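Local coordinates for protein putative endo-1,4-beta-xylanase (Bacteroides thetaiotaomicron VPI-5482, PDB 5MSX) that probably hydrolyses glycosidic bonds in plant pectin as a family 43 glycoside hydrolase, likely an arabinofuranosidase, of a gut bacterium, at residues C[365-370]-C[377-382]; C[330-335]-C[371-376]; C[31-36]-C[452-457]; C[394-399]-C[403-408]. All coordinates share one frame; numbering follows the deposited sequence.

Contact 1: C[365-370]-C[377-382]; sequences SRWMAA and PWIVAD. With CA (calcium ion), chain T.
Ile379 lies against one face of the Trp367 indole, and this is the tight part of the contact. Ile379 CB stands 4.1 Å from the centroid of the Trp367 six-membered ring and only 13° off its normal, a CH-pi contact over the face. The branches spread from there: Ile379 CG2 meets Trp367 CZ3 at 3.9 Å, while Ile379 CD1 reaches back over the ring fusion, 4.0 Å from Trp367 CD2. With CG swung opposite the backbone N (chi1 166°), the indole of Trp367 extends toward strand 378-383, and the indole and the isoleucine run past one another, pointing opposite ways. The backbone N of Ala369 lies over the other face, near its rim. Trp367 NE1 is satisfied outside the contact, by Ser332 O, which probably limits the rotation of the ring. Cutting this residue back to alanine would probably open a gap beside Ile379 and leave Ser332 O without its N-H partner.

Toward the loop the contact thins to single touches: Ala369 CB on Pro377 CB at 3.9 Å, and the partly exposed Trp378, which points its CB away and meets the indole through its carbonyl, Trp378 O lying 3.8 Å from Trp367 CZ2. At the other end of 365-370, Ser365 grips the calcium ion twice, through its O at 2.4 Å and its OG at 2.6 Å; Phe357, Asp360, Ala362, Trp454 and Glu455 complete the site. Apolar packing between a short strand with its loop and strand 378-383, beside a loop-bound calcium ion, is characteristic of the F5/8 type C beta-sandwich.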
# COMPACT_ATOMS: atom_id res chain seq x y z
N SER C 365 -6.94 -42.64 6.63
CA SER C 365 -7.94 -43.69 6.69
C SER C 365 -9.28 -43.22 7.25
O SER C 365 -9.34 -42.32 8.11
CB SER C 365 -7.43 -44.82 7.54
OG SER C 365 -7.25 -44.44 8.88
N ARG C 366 -10.35 -43.86 6.79
CA ARG C 366 -11.70 -43.51 7.19
C ARG C 366 -12.60 -44.73 7.25
O ARG C 366 -12.47 -45.67 6.43
CB ARG C 366 -12.30 -42.52 6.18
CG ARG C 366 -12.04 -42.94 4.75
CD ARG C 366 -12.62 -41.98 3.77
NE ARG C 366 -12.28 -42.44 2.44
CZ ARG C 366 -12.89 -42.10 1.33
NH1 ARG C 366 -13.88 -41.23 1.34
NH2 ARG C 366 -12.50 -42.62 0.19
N TRP C 367 -13.54 -44.70 8.21
CA TRP C 367 -14.76 -45.53 8.14
C TRP C 367 -15.68 -44.90 7.13
O TRP C 367 -15.76 -43.67 7.06
CB TRP C 367 -15.47 -45.62 9.49
CG TRP C 367 -16.88 -46.16 9.44
CD1 TRP C 367 -17.25 -47.43 9.10
CD2 TRP C 367 -18.09 -45.45 9.71
NE1 TRP C 367 -18.62 -47.56 9.15
CE2 TRP C 367 -19.16 -46.37 9.54
CE3 TRP C 367 -18.37 -44.14 10.13
CZ2 TRP C 367 -20.51 -46.01 9.73
CZ3 TRP C 367 -19.74 -43.76 10.32
CH2 TRP C 367 -20.79 -44.71 10.11
N MET C 368 -16.35 -45.73 6.35
CA MET C 368 -17.47 -45.31 5.53
C MET C 368 -18.60 -46.34 5.63
O MET C 368 -18.36 -47.55 5.46
CB MET C 368 -17.07 -45.16 4.06
CG MET C 368 -16.06 -44.05 3.78
SD MET C 368 -16.83 -42.43 3.80
CE MET C 368 -17.84 -42.46 2.34
N ALA C 369 -19.81 -45.87 5.90
CA ALA C 369 -21.02 -46.69 5.83
C ALA C 369 -21.27 -47.14 4.39
O ALA C 369 -20.88 -46.44 3.42
CB ALA C 369 -22.23 -45.90 6.33
N ALA C 370 -21.93 -48.30 4.23
CA ALA C 370 -22.30 -48.78 2.89
C ALA C 370 -23.29 -47.82 2.22
O ALA C 370 -24.08 -47.15 2.89
CB ALA C 370 -22.87 -50.18 2.95
N PRO C 377 -27.24 -44.17 9.52
CA PRO C 377 -26.03 -44.96 9.74
C PRO C 377 -25.42 -44.59 11.07
O PRO C 377 -25.56 -43.44 11.50
CB PRO C 377 -25.11 -44.54 8.58
CG PRO C 377 -25.70 -43.30 8.00
CD PRO C 377 -27.17 -43.37 8.29
N TRP C 378 -24.79 -45.54 11.74
CA TRP C 378 -24.23 -45.25 13.04
C TRP C 378 -22.96 -46.03 13.31
O TRP C 378 -22.69 -47.06 12.68
CB TRP C 378 -25.27 -45.50 14.15
CG TRP C 378 -25.86 -46.89 14.14
CD1 TRP C 378 -27.07 -47.25 13.64
CD2 TRP C 378 -25.25 -48.08 14.65
NE1 TRP C 378 -27.26 -48.60 13.81
CE2 TRP C 378 -26.16 -49.13 14.43
CE3 TRP C 378 -24.03 -48.36 15.28
CZ2 TRP C 378 -25.88 -50.46 14.81
CZ3 TRP C 378 -23.75 -49.67 15.65
CH2 TRP C 378 -24.67 -50.71 15.40
N ILE C 379 -22.19 -45.52 14.26
CA ILE C 379 -20.96 -46.14 14.73
C ILE C 379 -20.91 -45.99 16.25
O ILE C 379 -21.41 -45.01 16.78
CB ILE C 379 -19.71 -45.49 14.04
CG1 ILE C 379 -18.41 -46.14 14.49
CG2 ILE C 379 -19.67 -43.97 14.23
CD1 ILE C 379 -17.23 -45.91 13.54
N VAL C 380 -20.29 -46.95 16.92
CA VAL C 380 -20.23 -47.01 18.37
C VAL C 380 -18.79 -47.19 18.81
O VAL C 380 -18.13 -48.12 18.37
CB VAL C 380 -21.02 -48.23 18.91
CG1 VAL C 380 -20.61 -48.62 20.34
CG2 VAL C 380 -22.52 -47.98 18.85
N ALA C 381 -18.33 -46.35 19.73
CA ALA C 381 -17.07 -46.56 20.38
C ALA C 381 -17.33 -47.18 21.76
O ALA C 381 -18.19 -46.70 22.51
CB ALA C 381 -16.34 -45.24 20.52
N ASP C 382 -16.56 -48.24 22.07
CA ASP C 382 -16.59 -48.94 23.34
C ASP C 382 -15.27 -48.71 24.07
O ASP C 382 -14.26 -49.37 23.80
CB ASP C 382 -16.82 -50.45 23.12
CG ASP C 382 -16.93 -51.25 24.44
OD1 ASP C 382 -16.83 -50.70 25.55
OD2 ASP C 382 -17.13 -52.46 24.36
CA CA T . -8.46 -42.67 10.34

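Contact 2: C[330-335]-C[371-376]; sequences ASSIEV and AEDSIN
Two loops of the F5/8 type C beta-sandwich region are clasped together where Ser331 and Ser332 close on the carboxylate of Asp373. Asp373 OD2 takes both hydroxyls. Ser332 OG donates to Asp373 OD2 at 2.8 Å, arriving on the anti lone pair, the one turned away from OD1. The bond from Ser331 OG to the same Asp373 OD2 is modelled very short, at 2.5 Å, so its exact length is doubtful. Both serines hold their hydroxyls between the backbone N and the carbonyl carbon (chi1 63° in Ser331), which turns them toward the aspartate.

Each hydroxyl also accepts a backbone N-H from beyond the contact, Trp378 N on Ser331 OG and Ala370 N on Ser332 OG. The serines thus relay polar bonds from the carboxylate to the main chain where the loop 371-376 leaves strand 367-368 and enters strand 378-383. That last strand pairs antiparallel with 325-330, so the clasp sits just past the end of a strand pair.

A second carboxylate works farther along. The Glu334 chain bends at chi2 and brings OE1 to Ala371 N at 2.8 Å; the N-H comes from above the carboxylate plane, 41° out of it, and the bond is bent (139°). Glu334 OE2 folds back on its own loop, its anti lone pair taking Val335 N at 2.8 Å. With an alanine in place of Glu334, the N-H groups of Ala371 and Val335 are likely to lose this acceptor, leaving the start of the 371-376 loop less firmly held. Ala371 CB brushes past Glu334 OE1 at 3.5 Å, on the exposed side of the protein.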
# COMPACT_ATOMS: atom_id res chain seq x y z
N ALA C 330 -20.06 -50.71 13.71
CA ALA C 330 -20.95 -49.80 13.02
C ALA C 330 -22.15 -50.50 12.42
O ALA C 330 -22.21 -51.71 12.43
CB ALA C 330 -20.18 -49.06 11.94
N SER C 331 -23.09 -49.72 11.91
CA SER C 331 -24.26 -50.23 11.21
C SER C 331 -23.95 -50.92 9.89
O SER C 331 -24.67 -51.82 9.49
CB SER C 331 -25.24 -49.08 10.95
OG SER C 331 -24.70 -48.09 10.09
N SER C 332 -22.92 -50.45 9.20
CA SER C 332 -22.44 -51.08 7.99
C SER C 332 -21.03 -50.61 7.67
O SER C 332 -20.48 -49.69 8.31
CB SER C 332 -23.37 -50.76 6.81
OG SER C 332 -23.27 -49.41 6.43
N ILE C 333 -20.45 -51.27 6.67
CA ILE C 333 -19.10 -50.99 6.18
C ILE C 333 -19.19 -51.03 4.66
O ILE C 333 -19.70 -52.02 4.10
CB ILE C 333 -18.09 -52.04 6.68
CG1 ILE C 333 -18.09 -52.07 8.22
CG2 ILE C 333 -16.70 -51.75 6.13
CD1 ILE C 333 -17.35 -53.25 8.81
N GLU C 334 -18.72 -49.96 4.00
CA GLU C 334 -18.65 -49.96 2.56
C GLU C 334 -17.66 -51.02 2.07
O GLU C 334 -16.63 -51.27 2.70
CB GLU C 334 -18.27 -48.57 2.00
CG GLU C 334 -18.41 -48.42 0.48
CD GLU C 334 -19.80 -48.86 -0.04
OE1 GLU C 334 -20.67 -47.98 -0.22
OE2 GLU C 334 -20.04 -50.08 -0.27
N VAL C 335 -17.99 -51.63 0.95
CA VAL C 335 -17.11 -52.61 0.28
C VAL C 335 -15.77 -51.96 -0.17
O VAL C 335 -15.77 -50.78 -0.51
CB VAL C 335 -17.89 -53.25 -0.92
CG1 VAL C 335 -18.12 -52.24 -2.05
CG2 VAL C 335 -17.19 -54.49 -1.44
N ALA C 371 -23.19 -47.73 0.89
CA ALA C 371 -24.10 -46.92 0.09
C ALA C 371 -25.58 -47.14 0.43
O ALA C 371 -26.31 -46.17 0.56
CB ALA C 371 -23.85 -47.17 -1.40
N GLU C 372 -25.98 -48.41 0.62
CA GLU C 372 -27.37 -48.80 0.90
C GLU C 372 -27.84 -48.38 2.28
O GLU C 372 -29.04 -48.31 2.54
CB GLU C 372 -27.56 -50.31 0.79
N ASP C 373 -26.89 -48.10 3.18
CA ASP C 373 -27.19 -47.75 4.57
C ASP C 373 -27.28 -46.21 4.76
O ASP C 373 -26.51 -45.61 5.52
CB ASP C 373 -26.13 -48.39 5.49
CG ASP C 373 -26.34 -48.09 6.96
OD1 ASP C 373 -27.49 -47.82 7.38
OD2 ASP C 373 -25.34 -48.11 7.70
N SER C 374 -28.25 -45.59 4.09
CA SER C 374 -28.40 -44.14 4.11
C SER C 374 -29.46 -43.59 5.10
O SER C 374 -29.84 -42.44 4.98
CB SER C 374 -28.73 -43.65 2.70
OG SER C 374 -30.00 -44.14 2.30
N ILE C 375 -29.93 -44.39 6.06
CA ILE C 375 -30.95 -43.95 7.04
C ILE C 375 -30.41 -44.16 8.46
O ILE C 375 -30.35 -45.30 8.93
CB ILE C 375 -32.28 -44.73 6.87
CG1 ILE C 375 -32.95 -44.40 5.53
CG2 ILE C 375 -33.25 -44.45 8.02
CD1 ILE C 375 -33.83 -45.51 5.01
N ASN C 376 -30.06 -43.08 9.15
CA ASN C 376 -29.32 -43.18 10.42
C ASN C 376 -28.24 -44.28 10.42
O ASN C 376 -28.33 -45.23 11.21
CB ASN C 376 -30.27 -43.41 11.61
CG ASN C 376 -31.17 -42.24 11.88
OD1 ASN C 376 -31.33 -41.34 11.05
ND2 ASN C 376 -31.79 -42.26 13.05

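Contact 3: C[31-36]-C[452-457]; sequences PDMIAD and GIWEWN. With CA (calcium ion), chain T; EDO (1,2-ethanediol), chain U.
Trp454 carries its CG anti to its carbonyl carbon (chi1 -63°), which lays the indole face under the peptide joining Pro31 to Asp32. Pro31 C sits 3.6 Å above the ring plane, toward the rim, and Pro31 CB packs on Trp454 CB at 4.0 Å. Met33, with the same first torsion (-69°) and an extended chain, crosses the indole at about a right angle and sets its CE at the ring edge, 4.1 Å from Trp454 CH2.

The polar end of the indole is served by one water, which lies in the ring plane and accepts from Trp454 NE1 at 2.8 Å. That water donates in turn to Asp32 OD1, which also takes Met33 N from above the carboxylate plane.

On the other side of the residue, Trp454 O binds the calcium ion at 2.4 Å, joined by Glu455 OE2 at 2.6 Å. The pair of residues sits opposite Tyr395 of the next strand, forming a classic beta bulge. Strand 452-458 runs between 367-368 and 386-396 in the sandwich, while segment 31-36 leads into strand 34-35, paired with 45-52 in the family 43 region, toward Asp36, the predicted proton acceptor.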
# COMPACT_ATOMS: atom_id res chain seq x y z
N PRO C 31 -7.54 -33.93 7.69
CA PRO C 31 -8.59 -34.98 7.57
C PRO C 31 -9.66 -34.60 6.56
O PRO C 31 -10.81 -34.36 6.89
CB PRO C 31 -9.15 -35.09 9.00
CG PRO C 31 -8.89 -33.76 9.60
CD PRO C 31 -7.64 -33.21 8.97
N ASP C 32 -9.23 -34.50 5.32
CA ASP C 32 -10.10 -34.25 4.22
C ASP C 32 -9.25 -34.55 2.98
O ASP C 32 -8.05 -34.85 3.09
CB ASP C 32 -10.58 -32.78 4.24
CG ASP C 32 -11.85 -32.54 3.40
OD1 ASP C 32 -12.36 -33.49 2.78
OD2 ASP C 32 -12.31 -31.37 3.32
N MET C 33 -9.88 -34.52 1.83
CA MET C 33 -9.20 -34.57 0.57
C MET C 33 -8.90 -33.15 0.13
O MET C 33 -9.82 -32.38 -0.16
CB MET C 33 -10.05 -35.35 -0.44
CG MET C 33 -10.12 -36.82 -0.04
SD MET C 33 -11.06 -37.84 -1.17
CE MET C 33 -10.65 -39.49 -0.60
N ILE C 34 -7.61 -32.79 0.19
CA ILE C 34 -7.13 -31.50 -0.22
C ILE C 34 -5.90 -31.65 -1.12
O ILE C 34 -5.15 -32.64 -1.01
CB ILE C 34 -6.83 -30.57 0.98
CG1 ILE C 34 -5.69 -31.12 1.87
CG2 ILE C 34 -8.10 -30.34 1.80
CD1 ILE C 34 -4.97 -30.02 2.63
N ALA C 35 -5.74 -30.67 -2.00
CA ALA C 35 -4.64 -30.60 -2.92
C ALA C 35 -4.18 -29.14 -3.10
O ALA C 35 -4.86 -28.20 -2.68
CB ALA C 35 -5.07 -31.17 -4.26
N ASP C 36 -3.04 -28.98 -3.75
CA ASP C 36 -2.55 -27.68 -4.18
C ASP C 36 -2.37 -26.75 -2.96
O ASP C 36 -2.69 -25.56 -3.03
CB ASP C 36 -3.51 -27.02 -5.20
CG ASP C 36 -4.02 -27.97 -6.31
OD1 ASP C 36 -3.26 -28.82 -6.82
OD2 ASP C 36 -5.20 -27.79 -6.71
N GLY C 452 -19.44 -40.95 7.02
CA GLY C 452 -18.11 -41.48 7.23
C GLY C 452 -17.26 -40.60 8.12
O GLY C 452 -17.55 -39.42 8.26
N ILE C 453 -16.23 -41.19 8.70
CA ILE C 453 -15.38 -40.54 9.67
C ILE C 453 -13.89 -40.87 9.40
O ILE C 453 -13.48 -42.06 9.41
CB ILE C 453 -15.73 -40.99 11.11
CG1 ILE C 453 -17.20 -40.70 11.45
CG2 ILE C 453 -14.83 -40.30 12.13
CD1 ILE C 453 -17.58 -41.02 12.89
N TRP C 454 -13.09 -39.81 9.18
CA TRP C 454 -11.61 -39.89 9.19
C TRP C 454 -11.03 -40.14 10.58
O TRP C 454 -10.18 -41.02 10.77
CB TRP C 454 -11.00 -38.58 8.66
CG TRP C 454 -11.30 -38.22 7.25
CD1 TRP C 454 -12.15 -37.26 6.82
CD2 TRP C 454 -10.73 -38.81 6.07
NE1 TRP C 454 -12.15 -37.19 5.45
CE2 TRP C 454 -11.30 -38.15 4.95
CE3 TRP C 454 -9.81 -39.85 5.84
CZ2 TRP C 454 -10.98 -38.49 3.63
CZ3 TRP C 454 -9.50 -40.20 4.55
CH2 TRP C 454 -10.06 -39.50 3.45
N GLU C 455 -11.45 -39.34 11.56
CA GLU C 455 -10.92 -39.42 12.93
C GLU C 455 -11.98 -39.03 13.95
O GLU C 455 -12.73 -38.08 13.74
CB GLU C 455 -9.68 -38.52 13.14
CG GLU C 455 -8.35 -39.14 12.70
CD GLU C 455 -8.11 -40.52 13.33
OE1 GLU C 455 -8.15 -40.61 14.57
OE2 GLU C 455 -7.93 -41.52 12.59
N TRP C 456 -12.02 -39.77 15.06
CA TRP C 456 -12.98 -39.52 16.13
C TRP C 456 -12.17 -39.60 17.40
O TRP C 456 -11.73 -40.67 17.81
CB TRP C 456 -14.12 -40.54 16.11
CG TRP C 456 -15.19 -40.39 17.18
CD1 TRP C 456 -15.44 -39.30 17.97
CD2 TRP C 456 -16.18 -41.37 17.54
NE1 TRP C 456 -16.49 -39.55 18.82
CE2 TRP C 456 -16.97 -40.81 18.57
CE3 TRP C 456 -16.46 -42.67 17.10
CZ2 TRP C 456 -18.04 -41.51 19.16
CZ3 TRP C 456 -17.52 -43.36 17.68
CH2 TRP C 456 -18.29 -42.77 18.71
N ASN C 457 -11.94 -38.44 17.99
CA ASN C 457 -11.09 -38.33 19.18
C ASN C 457 -11.98 -38.08 20.39
O ASN C 457 -12.87 -37.22 20.35
CB ASN C 457 -10.08 -37.20 19.03
CG ASN C 457 -9.12 -37.43 17.88
OD1 ASN C 457 -8.76 -38.54 17.56
ND2 ASN C 457 -8.72 -36.36 17.25
CA CA T . -8.46 -42.67 10.34
C1 EDO U . -6.57 -28.86 -10.85
O1 EDO U . -5.14 -28.96 -10.95
C2 EDO U . -6.98 -28.58 -9.42
O2 EDO U . -6.07 -29.23 -8.55
O HOH W 1 -13.18 -35.76 3.23

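Contact 4: C[394-399]-C[403-408]; sequences IYFVRP and HAYVIE. With EDO (1,2-ethanediol), chain B.
Pro399 O and His403 ND1 both hold O2 of one 1,2-ethanediol, probably from the crystallisation liquor. That hydroxyl donates to Pro399 O at 2.7 Å and accepts from His403 ND1 at 2.8 Å. The diol's other oxygen, O1, receives Phe396 N at 2.8 Å along a fairly straight bond (161°), so the small molecule spans both segments.

Alongside it, with the diol at their edges, the rings carry the contact. Phe396 and His403 form an offset stack, centroids 4.4 Å apart and planes turned by 12°. The offset brings Phe396 CB over the imidazole as well, a CH-pi contact 3.4 Å from the His403 centroid, while His403 CD2 lies over the phenyl face. Phe396 CG sits anti to its carbonyl carbon (chi1 -64°), which sends the phenyl back along strand 386-396, where Ile394 CG2 lies over the centre of its opposite face. The far end of the phenyl, CZ, sits over one face of Tyr405, 4.1 Å from Tyr405 CG, with the two planes oblique. Ile394 CD1 also touches Tyr405 CE2 at 4.1 Å, extending the aromatic cluster into the core of the F5/8 type C domain. Tyr405 OH finds its partner in Asp433.

Oxygen atoms gather at the edge of His403. Val397 O lies there in the ring plane, 3.0 Å from His403 CE1, and His403 NE2 bonds to Val450 O. With ND1 donating to the diol and NE2 bonded to a carbonyl oxygen, the imidazole may carry hydrogens on both nitrogens in this crystal, though the ND1 half of that reading depends on the bound additive.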
# COMPACT_ATOMS: atom_id res chain seq x y z
N ILE C 394 -15.18 -35.02 16.34
CA ILE C 394 -15.46 -35.83 15.17
C ILE C 394 -15.05 -35.12 13.89
O ILE C 394 -15.57 -34.06 13.54
CB ILE C 394 -16.96 -36.17 15.03
CG1 ILE C 394 -17.48 -36.85 16.30
CG2 ILE C 394 -17.17 -37.08 13.82
CD1 ILE C 394 -18.99 -36.91 16.36
N TYR C 395 -14.18 -35.79 13.14
CA TYR C 395 -13.77 -35.32 11.83
C TYR C 395 -14.48 -36.16 10.79
O TYR C 395 -14.03 -37.26 10.49
CB TYR C 395 -12.27 -35.48 11.70
CG TYR C 395 -11.46 -34.58 12.60
CD1 TYR C 395 -11.10 -34.96 13.88
CD2 TYR C 395 -11.03 -33.33 12.14
CE1 TYR C 395 -10.35 -34.12 14.70
CE2 TYR C 395 -10.26 -32.50 12.94
CZ TYR C 395 -9.93 -32.89 14.20
OH TYR C 395 -9.19 -32.03 14.95
N PHE C 396 -15.60 -35.67 10.28
CA PHE C 396 -16.35 -36.40 9.25
C PHE C 396 -15.70 -36.30 7.88
O PHE C 396 -14.93 -35.37 7.58
CB PHE C 396 -17.82 -35.93 9.12
CG PHE C 396 -18.67 -36.16 10.35
CD1 PHE C 396 -19.26 -37.41 10.60
CD2 PHE C 396 -18.92 -35.12 11.28
CE1 PHE C 396 -20.05 -37.62 11.74
CE2 PHE C 396 -19.72 -35.32 12.40
CZ PHE C 396 -20.28 -36.58 12.63
N VAL C 397 -16.07 -37.25 7.04
CA VAL C 397 -15.70 -37.25 5.62
C VAL C 397 -16.56 -36.23 4.85
O VAL C 397 -17.76 -36.09 5.11
CB VAL C 397 -15.88 -38.68 5.03
CG1 VAL C 397 -15.70 -38.66 3.52
CG2 VAL C 397 -14.90 -39.64 5.68
N ARG C 398 -15.94 -35.56 3.87
CA ARG C 398 -16.54 -34.41 3.17
C ARG C 398 -17.13 -33.34 4.13
O ARG C 398 -18.28 -32.92 3.99
CB ARG C 398 -17.57 -34.83 2.12
CG ARG C 398 -17.87 -33.71 1.12
CD ARG C 398 -18.97 -34.10 0.15
NE ARG C 398 -18.49 -35.06 -0.84
CZ ARG C 398 -19.25 -35.65 -1.76
NH1 ARG C 398 -20.55 -35.41 -1.83
NH2 ARG C 398 -18.71 -36.50 -2.63
N PRO C 399 -16.29 -32.86 5.08
CA PRO C 399 -16.70 -31.95 6.16
C PRO C 399 -17.25 -30.60 5.65
O PRO C 399 -18.10 -29.94 6.31
CB PRO C 399 -15.39 -31.77 6.93
CG PRO C 399 -14.34 -31.89 5.91
CD PRO C 399 -14.83 -33.03 5.06
N HIS C 403 -22.55 -31.57 8.23
CA HIS C 403 -23.18 -32.76 8.80
C HIS C 403 -24.20 -32.41 9.89
O HIS C 403 -24.03 -31.43 10.62
CB HIS C 403 -22.13 -33.69 9.42
CG HIS C 403 -21.34 -34.43 8.40
ND1 HIS C 403 -20.38 -33.83 7.63
CD2 HIS C 403 -21.39 -35.73 8.00
CE1 HIS C 403 -19.86 -34.71 6.80
NE2 HIS C 403 -20.45 -35.87 7.01
N ALA C 404 -25.22 -33.26 9.97
CA ALA C 404 -26.20 -33.27 11.06
C ALA C 404 -26.10 -34.62 11.74
O ALA C 404 -26.06 -35.66 11.08
CB ALA C 404 -27.61 -33.06 10.51
N TYR C 405 -26.05 -34.62 13.06
CA TYR C 405 -25.90 -35.86 13.78
C TYR C 405 -26.50 -35.78 15.18
O TYR C 405 -26.92 -34.71 15.64
CB TYR C 405 -24.43 -36.27 13.86
CG TYR C 405 -23.61 -35.34 14.70
CD1 TYR C 405 -23.24 -34.08 14.22
CD2 TYR C 405 -23.20 -35.70 15.98
CE1 TYR C 405 -22.50 -33.20 15.00
CE2 TYR C 405 -22.46 -34.83 16.76
CZ TYR C 405 -22.12 -33.58 16.27
OH TYR C 405 -21.39 -32.72 17.04
N VAL C 406 -26.54 -36.95 15.81
CA VAL C 406 -26.97 -37.12 17.17
C VAL C 406 -25.87 -37.91 17.82
O VAL C 406 -25.42 -38.90 17.25
CB VAL C 406 -28.28 -37.97 17.25
CG1 VAL C 406 -28.75 -38.11 18.68
CG2 VAL C 406 -29.37 -37.36 16.38
N ILE C 407 -25.42 -37.48 18.99
CA ILE C 407 -24.52 -38.28 19.80
C ILE C 407 -25.28 -38.75 21.02
O ILE C 407 -26.07 -37.98 21.61
CB ILE C 407 -23.22 -37.55 20.19
CG1 ILE C 407 -22.32 -38.47 21.04
CG2 ILE C 407 -23.47 -36.25 20.95
CD1 ILE C 407 -20.85 -38.12 20.94
N GLU C 408 -25.04 -40.00 21.39
CA GLU C 408 -25.68 -40.64 22.52
C GLU C 408 -24.61 -41.35 23.31
O GLU C 408 -23.56 -41.68 22.77
CB GLU C 408 -26.71 -41.66 22.04
CG GLU C 408 -27.87 -41.08 21.26
CD GLU C 408 -28.59 -42.10 20.40
OE1 GLU C 408 -27.93 -42.88 19.67
OE2 GLU C 408 -29.83 -42.11 20.43
C1 EDO B . -16.81 -32.55 9.49
O1 EDO B . -16.22 -32.97 10.71
C2 EDO B . -18.26 -32.04 9.53
O2 EDO B . -18.87 -31.56 8.32

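Contacts 1, 2 and 4 lie within the C-terminal sandwich, their centres 8 to 14 Å apart; contact 3 joins this sandwich to the family 43 region through segment 31-36. Contacts 1, 3 and 4 share one antiparallel sheet, in which strand 452-458 pairs with 367-368 on one hand and with 386-396 on the other. Along the chain, contacts 1 and 2 interleave, contact 4 follows both, and the span from 31 to 457 encloses them all. Contacts 1 and 3 both feed the calcium ion, which therefore ties strand 452-458 to the loop before 367-368 close to the junction of the two regions.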